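Local coordinates for protein beta-1,4-galactanase (Thielavia heterothallica, PDB 1HJS) that hydrolyses the beta-1,4-galactosidic linkages of type I arabinogalactans, as a family 53 glycoside hydrolase built on a closed eight-stranded barrel, at residues 9-14 with 295-300; 44-49 with 60-65; 236-241 with 287-292. One frame throughout, in Å; residues are numbered along the deposited sequence. Where two conformers were deposited one is given.

Contact 1 of 3, residues 9-14 with 295-300; sequences WSSVVV and YWEPAW
Ser11 and Glu297 meet in a two-point grip. The serine hydroxyl donates to Glu297 OE1, with Ser11 OG 2.6 Å from that oxygen, while the backbone Ser11 N gives a longer bond, 3.0 Å, to Glu297 OE2. Both oxygens are approached on their syn sides, the amide on a syn lone pair and the hydroxyl 33° out of the carboxylate plane. With chi1 at 69°, Ser11 OG sits between its own backbone N and carbonyl carbon, which turns it to the same carboxylate as the amide. Ser10 CB packs against that carboxylate too, 3.4 Å from Glu297 OE2. Ser11 also packs on Trp300: its CB lies over the indole face, 3.8 Å from the centroid of the five-membered ring and nearly on its normal, a CH-pi contact.

Type I turns, Trp9 to Val12 and Glu297 to Trp300, position these groups; the first is closed by Val12 N bonding Trp9 O at 2.9 Å. Glu297 follows strand 290-296 directly, and its chain bends at chi2 (-78°) to carry the carboxylate across to the serine. Farther out, Arg47 forms a salt bridge with Glu297 OE2, and Ser10 OG is bonded to Asp8 OD1 and to Arg47 N. The Glu297 side chain is about 8 Å from that of Glu245, the probable nucleophile. Met by a hydroxyl, an amide and a guanidinium, this buried carboxylate is probably stabilised as an anion, and it ties the loop after the last barrel strand to the one after the first.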
loop_
_atom_site.group_PDB
_atom_site.type_symbol
_atom_site.label_atom_id
_atom_site.label_comp_id
_atom_site.label_asym_id
_atom_site.label_seq_id
_atom_site.Cartn_x
_atom_site.Cartn_y
_atom_site.Cartn_z
ATOM N N TRP A 9 5.148 1.304 -7.004
ATOM C CA TRP A 9 6.347 1.642 -7.767
ATOM C C TRP A 9 6.923 3.002 -7.378
ATOM O O TRP A 9 7.661 3.617 -8.149
ATOM C CB TRP A 9 6.014 1.617 -9.264
ATOM C CG TRP A 9 5.268 2.835 -9.760
ATOM C CD1 TRP A 9 4.301 3.541 -9.095
ATOM C CD2 TRP A 9 5.430 3.478 -11.031
ATOM N NE1 TRP A 9 3.856 4.585 -9.874
ATOM C CE2 TRP A 9 4.530 4.569 -11.067
ATOM C CE3 TRP A 9 6.249 3.237 -12.146
ATOM C CZ2 TRP A 9 4.426 5.420 -12.176
ATOM C CZ3 TRP A 9 6.144 4.087 -13.252
ATOM C CH2 TRP A 9 5.239 5.164 -13.253
ATOM N N SER A 10 6.603 3.449 -6.169
ATOM C CA SER A 10 7.042 4.751 -5.665
ATOM C C SER A 10 8.482 5.163 -5.955
ATOM O O SER A 10 8.736 6.306 -6.331
ATOM C CB SER A 10 6.803 4.833 -4.154
ATOM O OG SER A 10 5.452 4.546 -3.830
ATOM N N SER A 11 9.417 4.236 -5.783
ATOM C CA SER A 11 10.837 4.520 -5.995
ATOM C C SER A 11 11.277 4.690 -7.448
ATOM O O SER A 11 12.454 4.950 -7.700
ATOM C CB SER A 11 11.673 3.397 -5.395
ATOM O OG SER A 11 11.501 2.217 -6.162
ATOM N N VAL A 12 10.358 4.539 -8.397
ATOM C CA VAL A 12 10.722 4.639 -9.811
ATOM C C VAL A 12 11.648 5.802 -10.192
ATOM O O VAL A 12 12.714 5.571 -10.763
ATOM C CB VAL A 12 9.467 4.656 -10.723
ATOM C CG1 VAL A 12 8.574 5.843 -10.392
ATOM C CG2 VAL A 12 9.902 4.690 -12.198
ATOM N N VAL A 13 11.261 7.036 -9.886
ATOM C CA VAL A 13 12.095 8.184 -10.236
ATOM C C VAL A 13 13.396 8.213 -9.432
ATOM O O VAL A 13 14.440 8.625 -9.936
ATOM C CB VAL A 13 11.322 9.518 -10.052
ATOM C CG1 VAL A 13 12.287 10.701 -10.061
ATOM C CG2 VAL A 13 10.313 9.673 -11.185
ATOM N N VAL A 14 13.336 7.773 -8.180
ATOM C CA VAL A 14 14.538 7.742 -7.357
ATOM C C VAL A 14 15.558 6.825 -8.031
ATOM O O VAL A 14 16.743 7.151 -8.118
ATOM C CB VAL A 14 14.231 7.213 -5.931
ATOM C CG1 VAL A 14 15.532 6.955 -5.174
ATOM C CG2 VAL A 14 13.393 8.232 -5.171
ATOM N N TYR A 295 1.967 -5.801 -5.034
ATOM C CA TYR A 295 3.306 -6.247 -4.654
ATOM C C TYR A 295 4.078 -4.985 -4.281
ATOM O O TYR A 295 3.985 -3.979 -4.984
ATOM C CB TYR A 295 4.002 -6.937 -5.829
ATOM C CG TYR A 295 5.225 -7.719 -5.405
ATOM C CD1 TYR A 295 5.116 -9.051 -5.007
ATOM C CD2 TYR A 295 6.477 -7.115 -5.347
ATOM C CE1 TYR A 295 6.226 -9.762 -4.559
ATOM C CE2 TYR A 295 7.603 -7.821 -4.897
ATOM C CZ TYR A 295 7.464 -9.141 -4.505
ATOM O OH TYR A 295 8.550 -9.842 -4.046
ATOM N N TRP A 296 4.848 -5.018 -3.199
ATOM C CA TRP A 296 5.565 -3.812 -2.797
ATOM C C TRP A 296 6.965 -3.622 -3.370
ATOM O O TRP A 296 7.863 -4.435 -3.128
ATOM C CB TRP A 296 5.646 -3.720 -1.268
ATOM C CG TRP A 296 6.027 -2.346 -0.790
ATOM C CD1 TRP A 296 5.285 -1.205 -0.907
ATOM C CD2 TRP A 296 7.251 -1.962 -0.148
ATOM N NE1 TRP A 296 5.969 -0.135 -0.380
ATOM C CE2 TRP A 296 7.179 -0.571 0.093
ATOM C CE3 TRP A 296 8.403 -2.658 0.247
ATOM C CZ2 TRP A 296 8.218 0.140 0.712
ATOM C CZ3 TRP A 296 9.436 -1.952 0.859
ATOM C CH2 TRP A 296 9.337 -0.567 1.085
ATOM N N GLU A 297 7.133 -2.540 -4.131
ATOM C CA GLU A 297 8.422 -2.159 -4.712
ATOM C C GLU A 297 9.211 -3.249 -5.444
ATOM O O GLU A 297 10.375 -3.515 -5.128
ATOM C CB GLU A 297 9.286 -1.544 -3.609
ATOM C CG GLU A 297 8.768 -0.196 -3.119
ATOM C CD GLU A 297 9.105 0.937 -4.081
ATOM O OE1 GLU A 297 9.608 0.654 -5.189
ATOM O OE2 GLU A 297 8.864 2.109 -3.730
ATOM N N PRO A 298 8.606 -3.860 -6.470
ATOM C CA PRO A 298 9.284 -4.918 -7.224
ATOM C C PRO A 298 10.532 -4.472 -7.991
ATOM O O PRO A 298 11.406 -5.293 -8.284
ATOM C CB PRO A 298 8.193 -5.416 -8.163
ATOM C CG PRO A 298 7.439 -4.158 -8.467
ATOM C CD PRO A 298 7.317 -3.511 -7.097
ATOM N N ALA A 299 10.625 -3.180 -8.294
ATOM C CA ALA A 299 11.748 -2.660 -9.072
ATOM C C ALA A 299 12.793 -1.847 -8.313
ATOM O O ALA A 299 13.648 -1.212 -8.935
ATOM C CB ALA A 299 11.210 -1.835 -10.248
ATOM N N TRP A 300 12.743 -1.870 -6.985
ATOM C CA TRP A 300 13.695 -1.108 -6.177
ATOM C C TRP A 300 14.969 -1.931 -5.983
ATOM O O TRP A 300 15.286 -2.372 -4.868
ATOM C CB TRP A 300 13.067 -0.777 -4.820
ATOM C CG TRP A 300 13.704 0.377 -4.116
ATOM C CD1 TRP A 300 14.865 1.019 -4.459
ATOM C CD2 TRP A 300 13.228 1.017 -2.927
ATOM N NE1 TRP A 300 15.137 2.013 -3.554
ATOM C CE2 TRP A 300 14.149 2.035 -2.605
ATOM C CE3 TRP A 300 12.111 0.825 -2.100
ATOM C CZ2 TRP A 300 13.988 2.865 -1.488
ATOM C CZ3 TRP A 300 11.952 1.649 -0.986
ATOM C CH2 TRP A 300 12.890 2.657 -0.693
#

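Contact 2 of 3, residues 44-49 with 60-65; sequences VRQRVW and DYNIAI
Strand 44-48 and helix 60-65 run almost antiparallel, their short axes at 163° and 8.8 Å apart at closest approach; Val48 and Asn62 mark the nearest backbone pair. This is the first half of a beta-alpha-beta crossover, in which helix 59-71 packs back along strand 43-48 before the chain enters strand 75-80. Gln46 and Asn62 bridge the gap, their side chains sliding past each other in opposite directions with amide planes 26° apart. Gln46 NE2 donates twice: to Asn62 OD1 at 2.9 Å, in the carbonyl plane and on a lone pair, and to the backbone Asn62 O at 3.2 Å. The glutamine chain is extended beyond CG (chi2 178°), which lets its amide span from the strand to the helix backbone. Asn62 returns a bond, its ND2 lying 3.0 Å from Arg47 O, and shares that same nitrogen with Asn58 O just before the segment. Apolar atoms fill in around the amides: Ile65 CG1 comes within 3.4 Å of Gln46 NE2, and Val48 CG2 rests 3.5 Å from Asn62 ND2. On its other end, Gln46 OE1 accepts from Trp9 NE1. Each amide oxygen and nitrogen thus has at least one partner, which probably fixes the orientation of both groups and lets them lie buried between strand and helix.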
loop_
_atom_site.group_PDB
_atom_site.type_symbol
_atom_site.label_atom_id
_atom_site.label_comp_id
_atom_site.label_asym_id
_atom_site.label_seq_id
_atom_site.Cartn_x
_atom_site.Cartn_y
_atom_site.Cartn_z
ATOM N N VAL A 44 -1.064 1.165 -9.984
ATOM C CA VAL A 44 0.180 1.378 -9.269
ATOM C C VAL A 44 -0.103 2.149 -7.989
ATOM O O VAL A 44 -0.917 3.079 -7.966
ATOM C CB VAL A 44 1.237 2.145 -10.110
ATOM C CG1 VAL A 44 1.730 1.258 -11.246
ATOM C CG2 VAL A 44 0.649 3.448 -10.647
ATOM N N ARG A 45 0.564 1.731 -6.921
ATOM C CA ARG A 45 0.430 2.347 -5.612
ATOM C C ARG A 45 1.610 3.299 -5.426
ATOM O O ARG A 45 2.733 2.994 -5.843
ATOM C CB ARG A 45 0.449 1.246 -4.549
ATOM C CG ARG A 45 0.265 1.693 -3.100
ATOM C CD ARG A 45 0.262 0.432 -2.243
ATOM N NE ARG A 45 0.014 0.628 -0.817
ATOM C CZ ARG A 45 0.965 0.611 0.113
ATOM N NH1 ARG A 45 2.237 0.432 -0.230
ATOM N NH2 ARG A 45 0.634 0.692 1.398
ATOM N N GLN A 46 1.358 4.445 -4.799
ATOM C CA GLN A 46 2.397 5.447 -4.579
ATOM C C GLN A 46 2.290 6.067 -3.185
ATOM O O GLN A 46 1.210 6.500 -2.769
ATOM C CB GLN A 46 2.277 6.555 -5.635
ATOM C CG GLN A 46 2.312 6.043 -7.067
ATOM C CD GLN A 46 2.138 7.143 -8.099
ATOM O OE1 GLN A 46 2.060 6.870 -9.295
ATOM N NE2 GLN A 46 2.077 8.392 -7.640
ATOM N N ARG A 47 3.404 6.111 -2.462
ATOM C CA ARG A 47 3.395 6.700 -1.129
ATOM C C ARG A 47 3.561 8.207 -1.235
ATOM O O ARG A 47 4.384 8.702 -2.006
ATOM C CB ARG A 47 4.514 6.113 -0.255
ATOM C CG ARG A 47 5.901 6.129 -0.884
ATOM C CD ARG A 47 6.961 5.617 0.095
ATOM N NE ARG A 47 8.239 5.363 -0.567
ATOM C CZ ARG A 47 8.526 4.255 -1.247
ATOM N NH1 ARG A 47 7.632 3.281 -1.350
ATOM N NH2 ARG A 47 9.702 4.132 -1.853
ATOM N N VAL A 48 2.768 8.935 -0.455
ATOM C CA VAL A 48 2.831 10.387 -0.460
ATOM C C VAL A 48 3.242 10.902 0.911
ATOM O O VAL A 48 2.606 10.591 1.914
ATOM C CB VAL A 48 1.460 11.006 -0.819
ATOM C CG1 VAL A 48 1.553 12.530 -0.789
ATOM C CG2 VAL A 48 1.014 10.521 -2.189
ATOM N N TRP A 49 4.318 11.679 0.947
ATOM C CA TRP A 49 4.791 12.267 2.189
ATOM C C TRP A 49 4.477 13.760 2.121
ATOM O O TRP A 49 4.421 14.343 1.037
ATOM C CB TRP A 49 6.293 12.014 2.368
ATOM C CG TRP A 49 6.615 10.552 2.600
ATOM C CD1 TRP A 49 5.719 9.529 2.788
ATOM C CD2 TRP A 49 7.918 9.960 2.691
ATOM N NE1 TRP A 49 6.387 8.341 2.990
ATOM C CE2 TRP A 49 7.735 8.577 2.936
ATOM C CE3 TRP A 49 9.222 10.463 2.591
ATOM C CZ2 TRP A 49 8.812 7.690 3.082
ATOM C CZ3 TRP A 49 10.296 9.578 2.736
ATOM C CH2 TRP A 49 10.080 8.209 2.979
ATOM N N ASP A 60 4.423 16.728 -5.573
ATOM C CA ASP A 60 4.897 16.995 -6.932
ATOM C C ASP A 60 5.500 15.739 -7.545
ATOM O O ASP A 60 5.272 15.430 -8.711
ATOM C CB ASP A 60 5.948 18.106 -6.942
ATOM C CG ASP A 60 5.348 19.478 -6.712
ATOM O OD1 ASP A 60 4.162 19.673 -7.051
ATOM O OD2 ASP A 60 6.071 20.361 -6.209
ATOM N N TYR A 61 6.288 15.029 -6.745
ATOM C CA TYR A 61 6.932 13.796 -7.181
ATOM C C TYR A 61 5.860 12.804 -7.613
ATOM O O TYR A 61 5.968 12.164 -8.657
ATOM C CB TYR A 61 7.757 13.224 -6.020
ATOM C CG TYR A 61 8.420 11.889 -6.289
ATOM C CD1 TYR A 61 7.700 10.697 -6.218
ATOM C CD2 TYR A 61 9.780 11.820 -6.592
ATOM C CE1 TYR A 61 8.325 9.461 -6.439
ATOM C CE2 TYR A 61 10.411 10.598 -6.815
ATOM C CZ TYR A 61 9.683 9.424 -6.738
ATOM O OH TYR A 61 10.315 8.221 -6.977
ATOM N N ASN A 62 4.810 12.698 -6.807
ATOM C CA ASN A 62 3.714 11.784 -7.089
ATOM C C ASN A 62 2.856 12.175 -8.286
ATOM O O ASN A 62 2.372 11.311 -9.015
ATOM C CB ASN A 62 2.849 11.635 -5.843
ATOM C CG ASN A 62 3.385 10.581 -4.907
ATOM O OD1 ASN A 62 3.239 9.386 -5.165
ATOM N ND2 ASN A 62 4.030 11.012 -3.828
ATOM N N ILE A 63 2.656 13.471 -8.489
ATOM C CA ILE A 63 1.865 13.906 -9.632
ATOM C C ILE A 63 2.640 13.587 -10.906
ATOM O O ILE A 63 2.068 13.151 -11.903
ATOM C CB ILE A 63 1.549 15.424 -9.551
ATOM C CG1 ILE A 63 0.489 15.656 -8.470
ATOM C CG2 ILE A 63 1.060 15.941 -10.909
ATOM C CD1 ILE A 63 0.205 17.110 -8.168
ATOM N N ALA A 64 3.954 13.775 -10.863
ATOM C CA ALA A 64 4.784 13.495 -12.031
ATOM C C ALA A 64 4.697 12.026 -12.456
ATOM O O ALA A 64 4.483 11.730 -13.635
ATOM C CB ALA A 64 6.232 13.879 -11.754
ATOM N N ILE A 65 4.856 11.097 -11.513
ATOM C CA ILE A 65 4.785 9.692 -11.897
ATOM C C ILE A 65 3.351 9.227 -12.125
ATOM O O ILE A 65 3.117 8.304 -12.902
ATOM C CB ILE A 65 5.502 8.766 -10.881
ATOM C CG1 ILE A 65 4.870 8.874 -9.492
ATOM C CG2 ILE A 65 6.978 9.140 -10.809
ATOM C CD1 ILE A 65 5.482 7.902 -8.485
#

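Contact 3 of 3, residues 236-241 with 287-292; sequences TWNKEI and VSRGVG
Backbone hydrogen bonds join Ile241 to the chain on both sides of Gly290. Ile241 N donates to Arg289 O at 2.8 Å, and Ile241 O accepts from Val291 N at the same distance. Weaker CA-H...O contacts accompany them, such as Glu240 CA to Arg289 O at 3.3 Å. One water extends the polar pairing, donating to Lys239 O and to Ser288 O.

Such pairing, with one residue bonded to the neighbours of its partner, is the signature of parallel strands, and here it starts the register between the seventh and eighth strands of the TIM barrel. Ile241 pairs with Gly290, the residue that ends a type II turn begun at Val287, while Asn238, with positive phi, leads out of helix 223-237 into strand 240-245.

Among the charged groups, the Arg289 guanidinium reaches across to the other segment. Its chain bends at chi3 (94°), so that NH1 donates a hydrogen bond to Asn238 O at 2.6 Å, with that oxygen in the guanidinium plane, at its edge. Glu240 CG lies over one face of the same group. The glutamate carboxylate has its salt bridge with Lys174 through OE1, whereas Glu240 OE2 is 4.8 Å from Arg289 NH2, too far for a salt bridge, though the opposite charges probably attract. Replacing Glu240 with an alanine would probably leave Lys174 without its anionic mate and uncover that face of the guanidinium.

Ile241 and Val287 make the apolar contact: Ile241 CD1 meets Val287 CG1 at 4.0 Å, the two side chains crossing at about a right angle, beside Ala234 of helix 223-237. Methyls also pack along the glutamate, where Val291 crosses Glu240 at about a right angle, its CG1 3.8 Å from Glu240 OE2 and its CG2 near Glu240 CB.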
loop_
_atom_site.group_PDB
_atom_site.type_symbol
_atom_site.label_atom_id
_atom_site.label_comp_id
_atom_site.label_asym_id
_atom_site.label_seq_id
_atom_site.Cartn_x
_atom_site.Cartn_y
_atom_site.Cartn_z
ATOM N N THR A 236 -17.868 -9.163 8.868
ATOM C CA THR A 236 -18.173 -8.238 9.956
ATOM C C THR A 236 -18.539 -6.843 9.449
ATOM O O THR A 236 -19.531 -6.266 9.896
ATOM C CB THR A 236 -16.989 -8.072 10.945
ATOM O OG1 THR A 236 -16.624 -9.343 11.492
ATOM C CG2 THR A 236 -17.384 -7.145 12.091
ATOM N N TRP A 237 -17.750 -6.313 8.514
ATOM C CA TRP A 237 -17.972 -4.968 7.990
ATOM C C TRP A 237 -18.350 -4.853 6.508
ATOM O O TRP A 237 -18.697 -3.771 6.039
ATOM C CB TRP A 237 -16.745 -4.110 8.299
ATOM C CG TRP A 237 -16.500 -3.986 9.772
ATOM C CD1 TRP A 237 -17.248 -3.277 10.668
ATOM C CD2 TRP A 237 -15.476 -4.639 10.530
ATOM N NE1 TRP A 237 -16.756 -3.451 11.939
ATOM C CE2 TRP A 237 -15.668 -4.282 11.883
ATOM C CE3 TRP A 237 -14.415 -5.490 10.198
ATOM C CZ2 TRP A 237 -14.838 -4.751 12.906
ATOM C CZ3 TRP A 237 -13.590 -5.956 11.217
ATOM C CH2 TRP A 237 -13.808 -5.584 12.554
ATOM N N ASN A 238 -18.270 -5.960 5.776
ATOM C CA ASN A 238 -18.651 -6.004 4.363
ATOM C C ASN A 238 -18.026 -4.917 3.476
ATOM O O ASN A 238 -18.690 -4.377 2.591
ATOM C CB ASN A 238 -20.177 -5.931 4.253
ATOM C CG ASN A 238 -20.684 -6.198 2.842
ATOM O OD1 ASN A 238 -21.571 -5.500 2.353
ATOM N ND2 ASN A 238 -20.134 -7.215 2.191
ATOM N N LYS A 239 -16.748 -4.609 3.691
ATOM C CA LYS A 239 -16.062 -3.600 2.879
ATOM C C LYS A 239 -15.217 -4.314 1.833
ATOM O O LYS A 239 -14.935 -5.502 1.975
ATOM C CB LYS A 239 -15.139 -2.741 3.753
ATOM C CG LYS A 239 -15.866 -1.801 4.700
ATOM C CD LYS A 239 -16.712 -0.806 3.921
ATOM C CE LYS A 239 -17.421 0.168 4.842
ATOM N NZ LYS A 239 -18.252 1.132 4.055
ATOM N N GLU A 240 -14.822 -3.613 0.774
ATOM C CA GLU A 240 -13.973 -4.250 -0.226
ATOM C C GLU A 240 -12.643 -4.476 0.476
ATOM O O GLU A 240 -12.223 -3.663 1.295
ATOM C CB GLU A 240 -13.787 -3.358 -1.453
ATOM C CG GLU A 240 -15.056 -3.175 -2.269
ATOM C CD GLU A 240 -14.771 -2.752 -3.700
ATOM O OE1 GLU A 240 -13.955 -1.829 -3.893
ATOM O OE2 GLU A 240 -15.364 -3.343 -4.628
ATOM N N ILE A 241 -11.983 -5.581 0.153
ATOM C CA ILE A 241 -10.729 -5.930 0.806
ATOM C C ILE A 241 -9.561 -6.127 -0.152
ATOM O O ILE A 241 -9.731 -6.616 -1.269
ATOM C CB ILE A 241 -10.932 -7.212 1.636
ATOM C CG1 ILE A 241 -11.876 -6.908 2.802
ATOM C CG2 ILE A 241 -9.597 -7.771 2.107
ATOM C CD1 ILE A 241 -12.439 -8.139 3.460
ATOM N N VAL A 287 -12.335 -14.364 -0.890
ATOM C CA VAL A 287 -12.983 -13.597 0.163
ATOM C C VAL A 287 -14.085 -12.717 -0.410
ATOM O O VAL A 287 -13.955 -12.183 -1.510
ATOM C CB VAL A 287 -11.956 -12.704 0.899
ATOM C CG1 VAL A 287 -12.653 -11.852 1.964
ATOM C CG2 VAL A 287 -10.893 -13.572 1.540
ATOM N N SER A 288 -15.180 -12.586 0.332
ATOM C CA SER A 288 -16.285 -11.748 -0.109
ATOM C C SER A 288 -15.768 -10.324 -0.311
ATOM O O SER A 288 -15.272 -9.692 0.620
ATOM C CB SER A 288 -17.409 -11.755 0.933
ATOM O OG SER A 288 -18.479 -10.922 0.525
ATOM N N ARG A 289 -15.885 -9.835 -1.539
ATOM C CA ARG A 289 -15.430 -8.499 -1.903
ATOM C C ARG A 289 -13.912 -8.336 -1.846
ATOM O O ARG A 289 -13.417 -7.220 -1.660
ATOM C CB ARG A 289 -16.088 -7.439 -1.012
ATOM C CG ARG A 289 -17.598 -7.579 -0.896
ATOM C CD ARG A 289 -18.214 -6.328 -0.298
ATOM N NE ARG A 289 -18.660 -5.410 -1.338
ATOM C CZ ARG A 289 -19.053 -4.156 -1.125
ATOM N NH1 ARG A 289 -19.049 -3.649 0.103
ATOM N NH2 ARG A 289 -19.465 -3.409 -2.142
ATOM N N GLY A 290 -13.180 -9.442 -1.982
ATOM C CA GLY A 290 -11.725 -9.369 -2.000
ATOM C C GLY A 290 -11.436 -8.901 -3.414
ATOM O O GLY A 290 -11.710 -9.632 -4.373
ATOM N N VAL A 291 -10.883 -7.702 -3.563
ATOM C CA VAL A 291 -10.670 -7.166 -4.901
ATOM C C VAL A 291 -9.271 -6.776 -5.357
ATOM O O VAL A 291 -9.093 -6.420 -6.523
ATOM C CB VAL A 291 -11.564 -5.934 -5.111
ATOM C CG1 VAL A 291 -13.016 -6.311 -4.918
ATOM C CG2 VAL A 291 -11.172 -4.840 -4.126
ATOM N N GLY A 292 -8.276 -6.830 -4.482
ATOM C CA GLY A 292 -6.958 -6.422 -4.938
ATOM C C GLY A 292 -5.730 -6.981 -4.250
ATOM O O GLY A 292 -5.785 -7.468 -3.120
HETATM O O HOH W 1 -16.230 -7.933 2.333
#

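Contacts 1 and 2 are buried and touch one another, while contact 3 is partly exposed and lies on the opposite side of the chain's centre, about 26 Å from each, measured between centres. Strand 290-296 is shared by contacts 1 and 3: contact 3 holds its start, contact 1 its end and the loop beyond. Besides the Arg47 link, contacts 1 and 2 meet where Tyr61 OH lies 2.6 Å from Ser10 O, probably a hydrogen bond. The chemistry follows the place: a buried carboxylate near the probable nucleophile, interlocked amides between strand and helix, and main-chain pairing with a water and a guanidinium toward the surface.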